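PDB 3SQR: laccase from Botrytis aclada, which oxidises phenolic substrates with four copper ions, reducing dioxygen to water, and probably serves in lignin degradation and the detoxification of lignin-derived products. Local coordinates for residues G120-W125 / V142-I147; T160-T165 / L292-P297; F473-E478 / A511-L516. All coordinates share one frame; numbering follows the deposited sequence.

Contact 1 of 3, residues G120-W125 / V142-I147; sequences GTSIHW and VTQCPI
Ser122 and Gln144 meet with the serine hydroxyl set over the amide carbon: Ser122 OG lies 3.0 Å from Gln144 CD, and its distances to the amide oxygen and nitrogen are nearly alike. The angles are poor for both atoms, so no hydrogen bond joins the two side chains. Each is committed elsewhere, Ser122 OG to the carbonyl of Gly138 and Gln144 OE1 to the hydroxyl of Tyr155. The amide nitrogen donates to the carbonyl of the next residue, Gln144 NE2 to Cys145 O at 2.8 Å. Gln144 CG sits between the backbone N and the carbonyl carbon (chi1 61°), and the extended chain beyond it carries the amide to Ser122.

Farther along, Thr121 and Ile147 run side by side and point the same way, Thr121 CG2 lying 4.2 Å from both CB and CD1 of Ile147. The isoleucine also leans on backbone, its CG1 being 3.4 Å from Thr121 O. That oxygen accepts from Ile147 N at 2.8 Å, fairly straight (162°). The return bond, Thr121 N to Ile147 O, is longer and bent, and Gly120 CA approaches the same carbonyl at 3.2 Å in a CA-H...O contact.

The junction ties the approach to strand 123-125, which carries His124, by similarity a type 2 copper ligand, to the loop that Cys145 joins covalently to Cys561. Chemically, two buried polar side chains lie close without bonding each other, their hydroxyl and amide oxygen satisfied by Gly138 and Tyr155, so the hold across the segments is backbone bonding plus the Thr121-Ile147 packing.

Contact 2 of 3, residues T160-T165 / L292-P297; sequences TQYGTT and LVPIVP
Leu292 supplies most of the apolar contact, its two methyl branches fitting different parts of residues 161-165. CD2 lies against backbone, 3.6 Å from Gly163 C, while CD1 reaches the side chains on the other segment: it is 4.0 Å from Thr165 CB and 3.7 Å from Gln161 NE2. The glutamine and leucine chains cross at about a right angle, so the amide end lies across the leucine branch. Leu292 CG lies anti to the carbonyl carbon (chi1 -68°), a setting from which the fork reaches both places.

A second apolar contact joins Tyr162 to Pro294. The two side chains cross at about a right angle, with Tyr162 CE1 3.5 Å from Pro294 CG. Although the tyrosine's CB points away from residues 292-297, CG between the backbone N and the carbonyl carbon (chi1 59°) lets the ring return to them; Trp104 meets the same ring.

No direct hydrogen bond joins the two segments, and the polar link between them is made by water. Leu292 O accepts from two waters: one, at 2.9 Å from that oxygen, accepts in turn from Gln161 NE2, and the other accepts from Tyr162 N at 2.9 Å. The glutamine amide has protein partners as well, OE1 with Arg129 N and NE2 with Gly127 O. Thr165 OG1 bonds the backbone of His126, a copper ligand probably of the type 3 pair, while Thr164 bonds Asp312, Arg266 and Arg310 directly.

Strand 163-169 belongs to the first cupredoxin-like domain and strand 293-300 is the outermost strand of a sheet in the second. The arrangement is thus part of the interface between the first two domains of the three-domain multicopper oxidase fold.

Contact 3 of 3, residues F473-E478 / A511-L516; sequences FIVAQE and AIAFKL
Ala511 and Ala513 form the apolar centre with Phe473, Val475 and Ala476. Phe473, Ala476 and the two alanines of the second strand share a face, and Val475, at the bulge, packs its methyls against Ala511 and Ala513: its CG2 is 3.6 Å from Ala511 CB, and its CG1 is 3.8 Å from Ala513 CB. With CG1 anti to the carbonyl carbon (chi1 -56°), that methyl is directed to Ala513 and CG2 to Ala511. Ala476 CB adds a methyl-to-methyl contact with Ala511 CB at 3.8 Å. Phe473 packs through its CB against Ala513, while its ring meets Ala513 O at the edge, near the ring plane, CD1 being 3.4 Å from that oxygen.

Around this patch the backbone pairing is antiparallel. Phe473 and Ala513 form a hydrogen-bonded pair, Phe473 N giving to Ala513 O at 2.7 Å and Ala513 N returning to Phe473 O. Ile474 and Ile512 are the next, non-hydrogen-bonded pair, with side chains on the opposite face; Ile512 CA makes a CA-H...O contact to Phe473 O.

At the polar edge the register slips by one. Val475 and Ala476 both face Ala511, a classic beta bulge, and both amides point at Ala511 O: the bond from Val475 N is weak and bent (126°), whereas Ala476 N approaches on a lone pair, at 3.3 Å. Ala511 N then donates to Ala476 O at 2.8 Å, almost straight (176°). Ile474 is the centre of an inverse gamma turn at the same corner.

Strand 509-515 continues the sheet to strand 448-455, whose Val450 and Val452 touch Ala513 and Ala511, and strand 472-478 is flanked on its far side by 498-499, where Arg498 meets Phe473.

The three contacts follow one another along the chain and do not touch. Contacts 1 and 2 have centres about 25 Å apart but reach one sheet, in which strands 123-125 and 163-169 are neighbours, and their nearest atoms come within about 5 Å. Contact 3 lies in the third domain; its centre is about 18 Å from that of contact 2 and about 27 Å from that of contact 1. Each has a bound copper in its surroundings, not necessarily the same one: the side chain of Thr165 in contact 2 is about 7 Å from a copper ion, that of Ser122 in contact 1 about 10 Å, and that of Ile512 in contact 3 about 12 Å.

Contact 1 of 3, residues G120-W125 / V142-I147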
loop_
_atom_site.group_PDB
_atom_site.type_symbol
_atom_site.label_atom_id
_atom_site.label_comp_id
_atom_site.label_asym_id
_atom_site.label_seq_id
_atom_site.Cartn_x
_atom_site.Cartn_y
_atom_site.Cartn_z
ATOM N N GLY A 120 17.756 -10.215 -3.617
ATOM C CA GLY A 120 16.658 -11.010 -3.102
ATOM C C GLY A 120 15.347 -10.289 -3.473
ATOM O O GLY A 120 15.357 -9.189 -3.954
ATOM N N THR A 121 14.243 -10.916 -3.122
ATOM C CA THR A 121 12.954 -10.236 -3.228
ATOM C C THR A 121 12.000 -10.921 -2.244
ATOM O O THR A 121 12.236 -11.974 -1.729
ATOM C CB THR A 121 12.434 -10.236 -4.643
ATOM O OG1 THR A 121 11.377 -9.240 -4.766
ATOM C CG2 THR A 121 11.883 -11.625 -5.063
ATOM N N SER A 122 10.832 -10.336 -2.047
ATOM C CA SER A 122 9.911 -10.819 -1.060
ATOM C C SER A 122 8.651 -10.056 -1.348
ATOM O O SER A 122 8.715 -8.839 -1.367
ATOM C CB SER A 122 10.362 -10.392 0.321
ATOM O OG SER A 122 9.529 -11.023 1.249
ATOM N N ILE A 123 7.539 -10.749 -1.543
ATOM C CA ILE A 123 6.334 -10.102 -2.067
ATOM C C ILE A 123 5.287 -10.073 -1.010
ATOM O O ILE A 123 4.908 -11.124 -0.480
ATOM C CB ILE A 123 5.786 -10.836 -3.278
ATOM C CG1 ILE A 123 6.874 -11.079 -4.296
ATOM C CG2 ILE A 123 4.555 -10.040 -3.928
ATOM C CD1 ILE A 123 7.725 -9.924 -4.733
ATOM N N HIS A 124 4.797 -8.858 -0.745
ATOM C CA HIS A 124 3.764 -8.580 0.213
ATOM C C HIS A 124 2.410 -8.299 -0.516
ATOM O O HIS A 124 2.337 -7.700 -1.545
ATOM C CB HIS A 124 4.154 -7.399 1.091
ATOM C CG HIS A 124 3.048 -6.892 1.951
ATOM N ND1 HIS A 124 2.506 -7.646 2.975
ATOM C CD2 HIS A 124 2.436 -5.682 2.003
ATOM C CE1 HIS A 124 1.529 -6.953 3.548
ATOM N NE2 HIS A 124 1.485 -5.749 2.997
ATOM N N TRP A 125 1.370 -8.779 0.113
ATOM C CA TRP A 125 -0.017 -8.714 -0.416
ATOM C C TRP A 125 -0.668 -7.671 0.475
ATOM O O TRP A 125 -0.998 -7.932 1.641
ATOM C CB TRP A 125 -0.645 -10.123 -0.358
ATOM C CG TRP A 125 0.371 -11.158 -0.732
ATOM C CD1 TRP A 125 1.202 -11.866 0.133
ATOM C CD2 TRP A 125 0.771 -11.526 -2.044
ATOM N NE1 TRP A 125 2.060 -12.617 -0.591
ATOM C CE2 TRP A 125 1.860 -12.393 -1.919
ATOM C CE3 TRP A 125 0.377 -11.114 -3.341
ATOM C CZ2 TRP A 125 2.537 -12.874 -2.990
ATOM C CZ3 TRP A 125 1.062 -11.594 -4.429
ATOM C CH2 TRP A 125 2.133 -12.497 -4.260
ATOM N N VAL A 142 11.133 -10.154 8.527
ATOM C CA VAL A 142 10.097 -10.351 9.532
ATOM C C VAL A 142 9.387 -11.686 9.358
ATOM O O VAL A 142 9.336 -12.516 10.293
ATOM C CB VAL A 142 9.072 -9.203 9.506
ATOM C CG1 VAL A 142 7.876 -9.528 10.492
ATOM C CG2 VAL A 142 9.739 -7.793 9.728
ATOM N N THR A 143 8.789 -11.937 8.172
ATOM C CA THR A 143 7.996 -13.178 7.958
ATOM C C THR A 143 8.660 -14.214 7.070
ATOM O O THR A 143 8.176 -15.338 6.898
ATOM C CB THR A 143 6.610 -12.851 7.394
ATOM O OG1 THR A 143 6.779 -12.280 6.117
ATOM C CG2 THR A 143 5.863 -11.886 8.300
ATOM N N GLN A 144 9.796 -13.843 6.513
ATOM C CA GLN A 144 10.599 -14.716 5.680
ATOM C C GLN A 144 11.999 -14.177 5.488
ATOM O O GLN A 144 12.272 -12.991 5.656
ATOM C CB GLN A 144 10.025 -14.859 4.274
ATOM C CG GLN A 144 9.936 -13.598 3.478
ATOM C CD GLN A 144 9.420 -13.862 2.073
ATOM O OE1 GLN A 144 8.201 -13.789 1.836
ATOM N NE2 GLN A 144 10.309 -14.218 1.162
ATOM N N CYS A 145 12.885 -15.051 5.045
ATOM C CA CYS A 145 14.108 -14.647 4.431
ATOM C C CYS A 145 13.730 -14.219 2.995
ATOM O O CYS A 145 12.748 -14.724 2.440
ATOM C CB CYS A 145 15.115 -15.790 4.319
ATOM S SG CYS A 145 15.738 -16.327 5.967
ATOM N N PRO A 146 14.574 -13.396 2.398
ATOM C CA PRO A 146 14.384 -13.083 1.022
ATOM C C PRO A 146 14.461 -14.317 0.151
ATOM O O PRO A 146 15.146 -15.311 0.454
ATOM C CB PRO A 146 15.473 -12.083 0.722
ATOM C CG PRO A 146 15.869 -11.536 2.064
ATOM C CD PRO A 146 15.731 -12.669 2.941
ATOM N N ILE A 147 13.735 -14.255 -0.951
ATOM C CA ILE A 147 13.832 -15.254 -2.015
ATOM C C ILE A 147 15.111 -14.966 -2.816
ATOM O O ILE A 147 15.291 -13.878 -3.420
ATOM C CB ILE A 147 12.652 -15.177 -3.015
ATOM C CG1 ILE A 147 11.319 -15.248 -2.256
ATOM C CG2 ILE A 147 12.757 -16.337 -4.057
ATOM C CD1 ILE A 147 10.035 -14.842 -3.125
#

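Contact 2 of 3, residues T160-T165 / L292-P297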
loop_
_atom_site.group_PDB
_atom_site.type_symbol
_atom_site.label_atom_id
_atom_site.label_comp_id
_atom_site.label_asym_id
_atom_site.label_seq_id
_atom_site.Cartn_x
_atom_site.Cartn_y
_atom_site.Cartn_z
ATOM N N THR A 160 -9.816 -13.315 2.793
ATOM C CA THR A 160 -10.950 -13.287 3.707
ATOM C C THR A 160 -11.486 -11.842 3.777
ATOM O O THR A 160 -12.099 -11.409 4.736
ATOM C CB THR A 160 -10.483 -13.764 5.095
ATOM O OG1 THR A 160 -9.483 -12.862 5.598
ATOM C CG2 THR A 160 -9.866 -15.137 4.977
ATOM N N GLN A 161 -11.171 -11.083 2.727
ATOM C CA GLN A 161 -11.464 -9.678 2.590
ATOM C C GLN A 161 -11.821 -9.497 1.099
ATOM O O GLN A 161 -11.464 -10.326 0.260
ATOM C CB GLN A 161 -10.239 -8.793 2.887
ATOM C CG GLN A 161 -9.798 -8.849 4.300
ATOM C CD GLN A 161 -8.386 -8.431 4.418
ATOM O OE1 GLN A 161 -7.452 -9.254 4.156
ATOM N NE2 GLN A 161 -8.179 -7.188 4.816
ATOM N N TYR A 162 -12.486 -8.386 0.814
ATOM C CA TYR A 162 -12.866 -8.030 -0.549
ATOM C C TYR A 162 -12.652 -6.553 -0.776
ATOM O O TYR A 162 -12.743 -5.720 0.130
ATOM C CB TYR A 162 -14.285 -8.518 -0.896
ATOM C CG TYR A 162 -15.334 -7.959 -0.000
ATOM C CD1 TYR A 162 -15.960 -6.738 -0.305
ATOM C CD2 TYR A 162 -15.665 -8.598 1.192
ATOM C CE1 TYR A 162 -16.904 -6.194 0.575
ATOM C CE2 TYR A 162 -16.571 -8.059 2.066
ATOM C CZ TYR A 162 -17.203 -6.859 1.754
ATOM O OH TYR A 162 -18.147 -6.313 2.574
ATOM N N GLY A 163 -12.281 -6.265 -2.010
ATOM C CA GLY A 163 -12.074 -4.900 -2.437
ATOM C C GLY A 163 -10.780 -4.769 -3.235
ATOM O O GLY A 163 -10.364 -5.665 -3.951
ATOM N N THR A 164 -10.225 -3.588 -3.145
ATOM C CA THR A 164 -9.061 -3.182 -3.901
ATOM C C THR A 164 -7.811 -3.153 -3.068
ATOM O O THR A 164 -7.705 -2.456 -2.056
ATOM C CB THR A 164 -9.284 -1.740 -4.414
ATOM O OG1 THR A 164 -10.487 -1.704 -5.198
ATOM C CG2 THR A 164 -8.112 -1.267 -5.239
ATOM N N THR A 165 -6.828 -3.850 -3.577
ATOM C CA THR A 165 -5.502 -3.696 -3.019
ATOM C C THR A 165 -4.480 -3.964 -4.096
ATOM O O THR A 165 -4.776 -3.907 -5.301
ATOM C CB THR A 165 -5.297 -4.475 -1.694
ATOM O OG1 THR A 165 -4.130 -3.944 -1.071
ATOM C CG2 THR A 165 -5.197 -6.011 -1.928
ATOM N N LEU A 292 -9.408 -1.996 2.258
ATOM C CA LEU A 292 -10.264 -3.179 2.085
ATOM C C LEU A 292 -11.479 -3.174 3.004
ATOM O O LEU A 292 -12.017 -4.224 3.344
ATOM C CB LEU A 292 -9.472 -4.483 2.218
ATOM C CG LEU A 292 -8.468 -4.737 1.085
ATOM C CD1 LEU A 292 -7.263 -5.660 1.598
ATOM C CD2 LEU A 292 -9.138 -5.403 -0.066
ATOM N N VAL A 293 -11.969 -1.964 3.243
ATOM C CA VAL A 293 -13.166 -1.777 4.104
ATOM C C VAL A 293 -14.186 -0.901 3.395
ATOM O O VAL A 293 -13.980 0.310 3.178
ATOM C CB VAL A 293 -12.746 -1.124 5.367
ATOM C CG1 VAL A 293 -13.945 -0.878 6.335
ATOM C CG2 VAL A 293 -11.629 -1.958 6.114
ATOM N N PRO A 294 -15.319 -1.499 3.079
ATOM C CA PRO A 294 -16.419 -0.741 2.537
ATOM C C PRO A 294 -16.941 0.299 3.524
ATOM O O PRO A 294 -17.028 0.052 4.713
ATOM C CB PRO A 294 -17.447 -1.846 2.262
ATOM C CG PRO A 294 -16.668 -3.032 2.031
ATOM C CD PRO A 294 -15.641 -2.937 3.060
ATOM N N ILE A 295 -17.250 1.495 3.013
ATOM C CA ILE A 295 -17.693 2.590 3.853
ATOM C C ILE A 295 -19.065 3.045 3.374
ATOM O O ILE A 295 -19.469 2.758 2.278
ATOM C CB ILE A 295 -16.721 3.806 3.865
ATOM C CG1 ILE A 295 -16.549 4.421 2.486
ATOM C CG2 ILE A 295 -15.285 3.366 4.410
ATOM C CD1 ILE A 295 -15.853 5.837 2.493
ATOM N N VAL A 296 -19.770 3.703 4.274
ATOM C CA VAL A 296 -21.003 4.400 3.890
ATOM C C VAL A 296 -20.642 5.397 2.806
ATOM O O VAL A 296 -19.797 6.249 3.026
ATOM C CB VAL A 296 -21.584 5.091 5.118
ATOM C CG1 VAL A 296 -22.904 5.892 4.721
ATOM C CG2 VAL A 296 -21.856 4.050 6.111
ATOM N N PRO A 297 -21.329 5.338 1.662
ATOM C CA PRO A 297 -20.908 6.234 0.583
ATOM C C PRO A 297 -21.000 7.727 0.928
ATOM O O PRO A 297 -21.940 8.156 1.609
ATOM C CB PRO A 297 -21.864 5.888 -0.544
ATOM C CG PRO A 297 -22.291 4.451 -0.260
ATOM C CD PRO A 297 -22.341 4.362 1.214
HETATM O O HOH W 1 -10.551 -5.713 5.384
HETATM O O HOH W 2 -13.158 -6.720 3.070
#

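Contact 3 of 3, residues F473-E478 / A511-L516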
loop_
_atom_site.group_PDB
_atom_site.type_symbol
_atom_site.label_atom_id
_atom_site.label_comp_id
_atom_site.label_asym_id
_atom_site.label_seq_id
_atom_site.Cartn_x
_atom_site.Cartn_y
_atom_site.Cartn_z
ATOM N N PHE A 473 -8.301 0.648 13.603
ATOM C CA PHE A 473 -9.360 1.626 13.801
ATOM C C PHE A 473 -8.680 2.932 14.108
ATOM O O PHE A 473 -7.790 2.989 14.979
ATOM C CB PHE A 473 -10.161 1.181 15.024
ATOM C CG PHE A 473 -10.952 -0.071 14.828
ATOM C CD1 PHE A 473 -10.383 -1.312 14.702
ATOM C CD2 PHE A 473 -12.340 -0.002 14.789
ATOM C CE1 PHE A 473 -11.194 -2.467 14.562
ATOM C CE2 PHE A 473 -13.100 -1.133 14.668
ATOM C CZ PHE A 473 -12.553 -2.321 14.532
ATOM N N ILE A 474 -9.015 3.971 13.356
ATOM C CA ILE A 474 -8.408 5.272 13.577
ATOM C C ILE A 474 -9.168 5.956 14.722
ATOM O O ILE A 474 -10.178 6.613 14.489
ATOM C CB ILE A 474 -8.454 6.097 12.347
ATOM C CG1 ILE A 474 -7.817 5.352 11.154
ATOM C CG2 ILE A 474 -7.783 7.450 12.618
ATOM C CD1 ILE A 474 -7.692 6.268 9.870
ATOM N N VAL A 475 -8.715 5.715 15.934
ATOM C CA VAL A 475 -9.386 6.303 17.105
ATOM C C VAL A 475 -9.060 7.812 17.267
ATOM O O VAL A 475 -9.836 8.588 17.833
ATOM C CB VAL A 475 -9.207 5.483 18.347
ATOM C CG1 VAL A 475 -9.746 3.989 18.023
ATOM C CG2 VAL A 475 -7.810 5.485 18.933
ATOM N N ALA A 476 -7.960 8.226 16.677
ATOM C CA ALA A 476 -7.566 9.644 16.645
ATOM C C ALA A 476 -6.538 9.849 15.539
ATOM O O ALA A 476 -5.593 9.082 15.375
ATOM C CB ALA A 476 -6.943 10.058 17.989
ATOM N N GLN A 477 -6.692 10.923 14.816
ATOM C CA GLN A 477 -5.688 11.277 13.823
ATOM C C GLN A 477 -5.656 12.802 13.947
ATOM O O GLN A 477 -6.524 13.509 13.432
ATOM C CB GLN A 477 -6.148 10.776 12.467
ATOM C CG GLN A 477 -5.181 11.111 11.354
ATOM C CD GLN A 477 -5.655 10.697 10.026
ATOM O OE1 GLN A 477 -6.744 11.041 9.586
ATOM N NE2 GLN A 477 -4.809 9.903 9.340
ATOM N N GLU A 478 -4.710 13.273 14.718
ATOM C CA GLU A 478 -4.745 14.624 15.247
ATOM C C GLU A 478 -3.489 15.387 14.963
ATOM O O GLU A 478 -2.362 14.871 15.160
ATOM C CB GLU A 478 -4.933 14.572 16.771
ATOM C CG GLU A 478 -6.238 13.922 17.197
ATOM C CD GLU A 478 -7.471 14.729 16.883
ATOM O OE1 GLU A 478 -7.360 15.961 16.897
ATOM O OE2 GLU A 478 -8.538 14.114 16.627
ATOM N N ALA A 511 -3.524 7.533 16.529
ATOM C CA ALA A 511 -3.866 6.508 17.494
ATOM C C ALA A 511 -4.717 5.498 16.739
ATOM O O ALA A 511 -5.816 5.805 16.297
ATOM C CB ALA A 511 -4.642 7.129 18.697
ATOM N N ILE A 512 -4.159 4.297 16.594
ATOM C CA ILE A 512 -4.799 3.208 15.868
ATOM C C ILE A 512 -5.008 2.041 16.795
ATOM O O ILE A 512 -4.104 1.640 17.504
ATOM C CB ILE A 512 -3.969 2.779 14.612
ATOM C CG1 ILE A 512 -2.558 2.391 14.953
ATOM C CG2 ILE A 512 -4.030 3.856 13.512
ATOM C CD1 ILE A 512 -1.857 1.638 13.809
ATOM N N ALA A 513 -6.199 1.504 16.775
ATOM C CA ALA A 513 -6.566 0.349 17.578
ATOM C C ALA A 513 -6.688 -0.888 16.704
ATOM O O ALA A 513 -7.158 -0.826 15.566
ATOM C CB ALA A 513 -7.922 0.625 18.265
ATOM N N PHE A 514 -6.285 -2.028 17.245
ATOM C CA PHE A 514 -6.613 -3.304 16.615
ATOM C C PHE A 514 -6.698 -4.379 17.684
ATOM O O PHE A 514 -6.276 -4.157 18.809
ATOM C CB PHE A 514 -5.578 -3.650 15.547
ATOM C CG PHE A 514 -4.165 -3.679 16.046
ATOM C CD1 PHE A 514 -3.378 -2.533 16.046
ATOM C CD2 PHE A 514 -3.569 -4.883 16.473
ATOM C CE1 PHE A 514 -2.141 -2.540 16.498
ATOM C CE2 PHE A 514 -2.264 -4.891 16.870
ATOM C CZ PHE A 514 -1.540 -3.726 16.865
ATOM N N LYS A 515 -7.425 -5.442 17.361
ATOM C CA LYS A 515 -7.692 -6.534 18.278
ATOM C C LYS A 515 -6.615 -7.574 18.193
ATOM O O LYS A 515 -6.057 -7.866 17.100
ATOM C CB LYS A 515 -9.037 -7.138 17.930
ATOM C CG LYS A 515 -9.559 -8.027 19.045
ATOM C CD LYS A 515 -10.940 -8.412 18.817
ATOM C CE LYS A 515 -11.391 -9.303 19.977
ATOM N NZ LYS A 515 -12.715 -9.857 19.647
ATOM N N LEU A 516 -6.309 -8.178 19.344
ATOM C CA LEU A 516 -5.374 -9.266 19.388
ATOM C C LEU A 516 -6.036 -10.498 18.817
ATOM O O LEU A 516 -6.602 -11.315 19.539
ATOM C CB LEU A 516 -4.888 -9.455 20.856
ATOM C CG LEU A 516 -3.760 -8.502 21.266
ATOM C CD1 LEU A 516 -3.980 -7.138 20.792
ATOM C CD2 LEU A 516 -3.538 -8.526 22.809
#